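Local coordinates for EDD domain protein, DegV family (Ruminococcus gnavus, PDB 3JR7) that is of unknown function but, as a DegV-family protein, probably binds lipids such as fatty acids, at residues L117-N120 against L121-E125; A147-V150 against Q151-K155; I251-C254 against N255-E258. All coordinates share one frame; numbering follows the deposited sequence.

How the contacts relate
The three contacts are local and come in series along the chain. Contact 1 lies on helix 111-126, which links the parallel strands 98-103 and 130-135. Contact 2 lies on helix 141-155, which packs on strands 22-27 and 42-51. These four strands belong to one mixed sheet, so contacts 1 and 2 share a sheet, with centres about 25 Å apart. Contact 3 belongs to the other six-stranded sheet, at the turn from strand 248-253 into helix 257-270. It is about 25 Å from contact 2 and about 38 Å from contact 1, centre to centre. Contacts 1 and 2 thus belong to helices beside one sheet, and contact 3 to the start of a helix that joins two strands of the other.

Contact 1 (L117-N120 against L121-E125); sequences LGKN and LYEEE
Glu123 lays its CB and CG against the carbonyl oxygen of Lys119, one helical turn earlier. Its CG is anti to the carbonyl carbon, beside the backbone N (chi1 -68°), which puts it 3.4 Å from Lys119 O. That oxygen also accepts the hydrogen bond from Glu123 N at 3.0 Å. Leu121 repeats this packing, with CG 3.4 Å from Leu117 O. Here the backbone bond, Leu121 N to Leu117 O, is 2.9 Å long. These aliphatic carbons form the tight part of the contact. The polar ends meet more loosely. Lys119 and Glu123 run side by side, but Lys119 NZ and Glu123 OE2 stay 5.0 Å apart, and NZ bonds to Ile131 O instead. On the looser, solvent-facing side, by exposed Asn120, one water donates to Asn120 OD1 at 2.6 Å and to Glu123 OE1 at 2.9 Å. With an alanine here in place of Glu123, the water would probably lack one of its two mates in this turn, and Lys119 a negative charge nearby. Glu123 OE2 also takes a weak bond from Lys129 N. Leu121 packs on Pro85, Glu86 and Met89 of helix 85-92, while helix 111-126 forms the crossover between parallel strands 98-103 and 130-135.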
loop_
_atom_site.group_PDB
_atom_site.type_symbol
_atom_site.label_atom_id
_atom_site.label_comp_id
_atom_site.label_asym_id
_atom_site.label_seq_id
_atom_site.Cartn_x
_atom_site.Cartn_y
_atom_site.Cartn_z
ATOM N N LEU A 117 -17.437 7.051 -5.075
ATOM C CA LEU A 117 -18.385 8.153 -5.023
ATOM C C LEU A 117 -17.863 9.292 -5.925
ATOM O O LEU A 117 -18.640 9.965 -6.615
ATOM C CB LEU A 117 -18.555 8.599 -3.548
ATOM C CG LEU A 117 -19.718 9.456 -3.168
ATOM C CD1 LEU A 117 -21.043 8.745 -3.604
ATOM C CD2 LEU A 117 -19.664 9.680 -1.628
ATOM N N GLY A 118 -16.551 9.516 -5.928
ATOM C CA GLY A 118 -15.966 10.495 -6.816
ATOM C C GLY A 118 -16.293 10.224 -8.284
ATOM O O GLY A 118 -16.499 11.154 -9.074
ATOM N N LYS A 119 -16.328 8.952 -8.650
ATOM C CA LYS A 119 -16.717 8.565 -10.002
ATOM C C LYS A 119 -18.209 8.882 -10.264
ATOM O O LYS A 119 -18.583 9.361 -11.347
ATOM C CB LYS A 119 -16.402 7.078 -10.243
ATOM C CG LYS A 119 -16.974 6.557 -11.512
ATOM C CD LYS A 119 -16.652 5.101 -11.715
ATOM C CE LYS A 119 -17.335 4.613 -13.001
ATOM N NZ LYS A 119 -16.850 3.308 -13.461
ATOM N N ASN A 120 -19.058 8.672 -9.259
ATOM C CA ASN A 120 -20.483 8.998 -9.419
ATOM C C ASN A 120 -20.666 10.502 -9.629
ATOM O O ASN A 120 -21.387 10.929 -10.538
ATOM C CB ASN A 120 -21.280 8.457 -8.240
ATOM C CG ASN A 120 -21.293 6.937 -8.231
ATOM O OD1 ASN A 120 -21.125 6.319 -9.267
ATOM N ND2 ASN A 120 -21.440 6.336 -7.078
ATOM N N LEU A 121 -19.960 11.297 -8.835
ATOM C CA LEU A 121 -19.998 12.749 -8.958
ATOM C C LEU A 121 -19.464 13.159 -10.325
ATOM O O LEU A 121 -20.065 14.010 -11.011
ATOM C CB LEU A 121 -19.197 13.421 -7.827
ATOM C CG LEU A 121 -19.726 13.167 -6.401
ATOM C CD1 LEU A 121 -18.774 13.836 -5.388
ATOM C CD2 LEU A 121 -21.201 13.663 -6.269
ATOM N N TYR A 122 -18.344 12.570 -10.732
ATOM C CA TYR A 122 -17.789 12.856 -12.090
ATOM C C TYR A 122 -18.849 12.717 -13.175
ATOM O O TYR A 122 -18.982 13.573 -14.060
ATOM C CB TYR A 122 -16.575 11.943 -12.448
ATOM C CG TYR A 122 -15.990 12.323 -13.776
ATOM C CD1 TYR A 122 -14.998 13.286 -13.869
ATOM C CD2 TYR A 122 -16.498 11.803 -14.940
ATOM C CE1 TYR A 122 -14.512 13.693 -15.103
ATOM C CE2 TYR A 122 -16.004 12.215 -16.192
ATOM C CZ TYR A 122 -15.031 13.152 -16.245
ATOM O OH TYR A 122 -14.585 13.577 -17.465
ATOM N N GLU A 123 -19.560 11.609 -13.128
ATOM C CA GLU A 123 -20.478 11.282 -14.183
ATOM C C GLU A 123 -21.689 12.212 -14.170
ATOM O O GLU A 123 -22.200 12.540 -15.250
ATOM C CB GLU A 123 -20.808 9.791 -14.173
ATOM C CG GLU A 123 -19.532 9.017 -14.580
ATOM C CD GLU A 123 -19.722 7.546 -14.883
ATOM O OE1 GLU A 123 -20.489 6.878 -14.159
ATOM O OE2 GLU A 123 -19.052 7.064 -15.847
ATOM N N GLU A 124 -22.068 12.693 -12.979
ATOM C CA GLU A 124 -23.133 13.675 -12.844
ATOM C C GLU A 124 -22.724 15.015 -13.384
ATOM O O GLU A 124 -23.572 15.728 -13.888
ATOM C CB GLU A 124 -23.558 13.864 -11.386
ATOM C CG GLU A 124 -24.209 12.662 -10.847
ATOM C CD GLU A 124 -24.389 12.684 -9.359
ATOM O OE1 GLU A 124 -24.085 13.717 -8.723
ATOM O OE2 GLU A 124 -24.835 11.653 -8.827
ATOM N N GLU A 125 -21.445 15.368 -13.274
ATOM C CA GLU A 125 -20.971 16.634 -13.718
ATOM C C GLU A 125 -20.463 16.613 -15.159
ATOM O O GLU A 125 -20.590 17.604 -15.845
ATOM C CB GLU A 125 -19.872 17.173 -12.808
ATOM C CG GLU A 125 -20.242 17.201 -11.329
ATOM C CD GLU A 125 -21.379 18.202 -10.971
ATOM O OE1 GLU A 125 -21.655 19.141 -11.738
ATOM O OE2 GLU A 125 -21.959 18.052 -9.905
HETATM O O HOH W 1 -20.447 5.408 -11.659
#

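Contact 2 (A147-V150 against Q151-K155); sequences ALKV and QQCEK
Lys149 curls round to Gln152 through two bends, chi2 55° and chi3 78°, while the Gln152 chain is extended beyond CG. This is an i to i+3 side-chain pair on the alpha-helix 141-155, which packs against the sheet of the parallel strands 22-27 and 42-51. The two side chains lie alongside each other and point the same way. Lys149 NZ donates to Gln152 OE1 at 2.8 Å. The ammonium group approaches the amide oxygen from a tilt of 31° to the carbonyl plane. The bent lysine also brings its CE to 3.3 Å from Gln152 OE1, so the amide oxygen meets both the charged tip and the methylene before it.

Leu148 and Gln151 make a second i to i+3 pair. Leu148 CD2 touches Gln151 OE1 at 3.8 Å, methyl against amide oxygen. The backbone keeps the regular i to i+4 bonds, such as Cys153 N to Lys149 O at 2.9 Å.

The other side of the helix is buried. Ala147 and Val150 pack on Val24 of strand 22-27, while Val150 also meets Val167 of helix 160-173, and Cys153 touches Val163 and Ser166 of that helix. Glu154 bends at chi2, and its OE2 makes a salt bridge with Arg98 NE and a hydrogen bond with Tyr100 OH, so two groups hold the buried acid in place.

A single water ties the Leu148 backbone to the Gln151 side chain. It donates to Leu148 O at 2.6 Å, a carbonyl that also accepts from Gln152 N, and to Gln151 OE1 at 2.9 Å.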
loop_
_atom_site.group_PDB
_atom_site.type_symbol
_atom_site.label_atom_id
_atom_site.label_comp_id
_atom_site.label_asym_id
_atom_site.label_seq_id
_atom_site.Cartn_x
_atom_site.Cartn_y
_atom_site.Cartn_z
ATOM N N ALA A 147 -0.370 -0.447 -9.336
ATOM C CA ALA A 147 -0.108 0.661 -10.244
ATOM C C ALA A 147 0.873 0.247 -11.353
ATOM O O ALA A 147 0.633 0.560 -12.545
ATOM C CB ALA A 147 0.444 1.899 -9.500
ATOM N N LEU A 148 1.959 -0.443 -10.969
ATOM C CA LEU A 148 2.941 -0.984 -11.943
ATOM C C LEU A 148 2.307 -1.968 -12.930
ATOM O O LEU A 148 2.602 -1.979 -14.141
ATOM C CB LEU A 148 4.148 -1.631 -11.228
ATOM C CG LEU A 148 5.123 -0.663 -10.553
ATOM C CD1 LEU A 148 6.160 -1.315 -9.702
ATOM C CD2 LEU A 148 5.822 0.261 -11.647
ATOM N N LYS A 149 1.415 -2.796 -12.420
ATOM C CA LYS A 149 0.720 -3.744 -13.269
ATOM C C LYS A 149 -0.202 -3.049 -14.290
ATOM O O LYS A 149 -0.270 -3.463 -15.437
ATOM C CB LYS A 149 -0.080 -4.738 -12.390
ATOM C CG LYS A 149 -0.757 -5.904 -13.131
ATOM C CD LYS A 149 0.238 -6.739 -13.989
ATOM C CE LYS A 149 1.056 -7.690 -13.192
ATOM N NZ LYS A 149 1.908 -8.650 -14.035
ATOM N N VAL A 150 -0.912 -2.003 -13.863
ATOM C CA VAL A 150 -1.712 -1.206 -14.793
ATOM C C VAL A 150 -0.826 -0.733 -15.943
ATOM O O VAL A 150 -1.153 -0.916 -17.118
ATOM C CB VAL A 150 -2.404 0.018 -14.100
ATOM C CG1 VAL A 150 -3.042 0.938 -15.194
ATOM C CG2 VAL A 150 -3.389 -0.448 -13.036
ATOM N N GLN A 151 0.310 -0.151 -15.608
ATOM C CA GLN A 151 1.227 0.377 -16.631
ATOM C C GLN A 151 1.743 -0.737 -17.532
ATOM O O GLN A 151 1.883 -0.557 -18.729
ATOM C CB GLN A 151 2.403 1.078 -15.938
ATOM C CG GLN A 151 3.551 1.618 -16.876
ATOM C CD GLN A 151 4.740 2.169 -16.063
ATOM O OE1 GLN A 151 5.216 1.538 -15.146
ATOM N NE2 GLN A 151 5.157 3.345 -16.367
ATOM N N GLN A 152 2.041 -1.892 -16.944
ATOM C CA GLN A 152 2.526 -3.032 -17.727
ATOM C C GLN A 152 1.461 -3.467 -18.737
ATOM O O GLN A 152 1.750 -3.607 -19.933
ATOM C CB GLN A 152 2.942 -4.188 -16.799
ATOM C CG GLN A 152 3.478 -5.436 -17.543
ATOM C CD GLN A 152 3.566 -6.681 -16.643
ATOM O OE1 GLN A 152 3.285 -6.639 -15.443
ATOM N NE2 GLN A 152 3.930 -7.791 -17.235
ATOM N N CYS A 153 0.221 -3.609 -18.283
ATOM C CA CYS A 153 -0.901 -3.946 -19.178
ATOM C C CYS A 153 -1.102 -2.914 -20.288
ATOM O O CYS A 153 -1.293 -3.270 -21.469
ATOM C CB CYS A 153 -2.167 -4.071 -18.382
ATOM S SG CYS A 153 -2.101 -5.462 -17.237
ATOM N N GLU A 154 -1.067 -1.642 -19.914
ATOM C CA GLU A 154 -1.187 -0.546 -20.902
ATOM C C GLU A 154 -0.066 -0.641 -21.949
ATOM O O GLU A 154 -0.332 -0.555 -23.138
ATOM C CB GLU A 154 -1.186 0.822 -20.238
ATOM C CG GLU A 154 -2.578 1.281 -19.679
ATOM C CD GLU A 154 -3.561 1.750 -20.761
ATOM O OE1 GLU A 154 -3.116 2.015 -21.900
ATOM O OE2 GLU A 154 -4.791 1.860 -20.480
ATOM N N LYS A 155 1.157 -0.913 -21.493
ATOM C CA LYS A 155 2.289 -1.044 -22.378
ATOM C C LYS A 155 2.138 -2.247 -23.322
ATOM O O LYS A 155 2.552 -2.173 -24.489
ATOM C CB LYS A 155 3.586 -1.124 -21.564
ATOM C CG LYS A 155 4.803 -1.436 -22.372
ATOM C CD LYS A 155 6.114 -1.095 -21.651
ATOM C CE LYS A 155 7.315 -1.540 -22.512
ATOM N NZ LYS A 155 8.624 -1.049 -21.962
HETATM O O HOH W 2 4.968 -1.319 -15.087
#

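Contact 3 (I251-C254 against N255-E258); sequences IAHC and NCEE
The turn from strand 248-253 into helix 257-270 opens a beta-alpha-beta unit, and the imidazole of His253 packs into this turn. The first turn of the helix lies over one face of the ring. Glu257 CA sits 3.7 Å from the His253 ring centroid, 18° off the ring normal, in a CH-pi contact. It is offset toward the rim of the ring, and Glu257 N is 3.3 Å from His253 CD2. The Glu257 side chain continues past the NE2 and CE1 end, with its CB 3.7 Å from His253 NE2. The carboxylate plane is turned only 25° from the ring plane. Its oxygens stay away from the imidazole, and Glu257 OE2 makes a long, weak ion pair with Lys261.

Cys256, the residue at the N-cap position, meets the ring at its edge. Its N is 3.1 Å from His253 CD2, near the ring plane. Cys256 SG also lies on the edge side, 5.3 Å from the His253 ring centroid, and comes to 3.8 Å from His253 CB. The His253 first torsion, chi1 75°, sets CG between the backbone N and the carbonyl carbon, which places the ring against Cys256 and Glu257. No hydrogen bond joins the two segments, so contact here is by packing.

Asn255 has positive phi as the chain reverses direction, and its ND2 bonds to Asp291. His253 also touches Ile278 and Asp280 of strand 275-280 and Ala260 of helix 257-270, and its backbone pairs with Val279, joining strand 248-253 to its parallel neighbour in the sheet.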
loop_
_atom_site.group_PDB
_atom_site.type_symbol
_atom_site.label_atom_id
_atom_site.label_comp_id
_atom_site.label_asym_id
_atom_site.label_seq_id
_atom_site.Cartn_x
_atom_site.Cartn_y
_atom_site.Cartn_z
ATOM N N ILE A 251 9.274 -4.350 -1.194
ATOM C CA ILE A 251 9.507 -4.201 0.237
ATOM C C ILE A 251 9.464 -2.723 0.636
ATOM O O ILE A 251 10.175 -1.910 0.076
ATOM C CB ILE A 251 10.862 -4.794 0.660
ATOM C CG1 ILE A 251 10.936 -6.276 0.328
ATOM C CG2 ILE A 251 11.107 -4.613 2.157
ATOM C CD1 ILE A 251 12.348 -6.788 0.218
ATOM N N ALA A 252 8.622 -2.368 1.590
ATOM C CA ALA A 252 8.655 -1.044 2.150
ATOM C C ALA A 252 9.144 -1.148 3.574
ATOM O O ALA A 252 8.809 -2.104 4.290
ATOM C CB ALA A 252 7.273 -0.390 2.106
ATOM N N HIS A 253 9.942 -0.165 3.988
ATOM C CA HIS A 253 10.493 -0.126 5.338
ATOM C C HIS A 253 10.332 1.263 5.897
ATOM O O HIS A 253 10.313 2.251 5.142
ATOM C CB HIS A 253 11.973 -0.535 5.339
ATOM C CG HIS A 253 12.876 0.530 4.814
ATOM N ND1 HIS A 253 13.155 0.684 3.475
ATOM C CD2 HIS A 253 13.521 1.532 5.449
ATOM C CE1 HIS A 253 13.966 1.720 3.313
ATOM N NE2 HIS A 253 14.189 2.258 4.491
ATOM N N CYS A 254 10.136 1.329 7.209
ATOM C CA CYS A 254 10.050 2.601 7.899
ATOM C C CYS A 254 11.324 2.819 8.724
ATOM O O CYS A 254 11.418 2.320 9.840
ATOM C CB CYS A 254 8.844 2.613 8.833
ATOM S SG CYS A 254 8.609 4.225 9.625
ATOM N N ASN A 255 12.268 3.567 8.150
ATOM C CA ASN A 255 13.523 3.958 8.839
ATOM C C ASN A 255 14.363 2.724 9.254
ATOM O O ASN A 255 14.916 2.672 10.361
ATOM C CB ASN A 255 13.187 4.801 10.061
ATOM C CG ASN A 255 14.421 5.457 10.699
ATOM O OD1 ASN A 255 15.325 5.918 9.995
ATOM N ND2 ASN A 255 14.453 5.493 12.027
ATOM N N CYS A 256 14.431 1.723 8.380
ATOM C CA CYS A 256 15.232 0.504 8.648
ATOM C C CYS A 256 15.664 -0.157 7.337
ATOM O O CYS A 256 15.280 -1.291 6.985
ATOM C CB CYS A 256 14.494 -0.447 9.608
ATOM S SG CYS A 256 12.845 -0.980 9.030
ATOM N N GLU A 257 16.462 0.578 6.587
ATOM C CA GLU A 257 16.898 0.113 5.293
ATOM C C GLU A 257 17.669 -1.200 5.335
ATOM O O GLU A 257 17.518 -2.041 4.440
ATOM C CB GLU A 257 17.745 1.172 4.569
ATOM C CG GLU A 257 17.859 0.855 3.110
ATOM C CD GLU A 257 18.830 1.731 2.352
ATOM O OE1 GLU A 257 19.146 2.854 2.793
ATOM O OE2 GLU A 257 19.279 1.272 1.279
ATOM N N GLU A 258 18.518 -1.377 6.341
ATOM C CA GLU A 258 19.315 -2.609 6.404
ATOM C C GLU A 258 18.451 -3.816 6.730
ATOM O O GLU A 258 18.683 -4.905 6.226
ATOM C CB GLU A 258 20.472 -2.504 7.408
ATOM C CG GLU A 258 21.705 -1.739 6.842
ATOM C CD GLU A 258 22.253 -2.276 5.489
ATOM O OE1 GLU A 258 22.415 -3.519 5.293
ATOM O OE2 GLU A 258 22.518 -1.421 4.596
#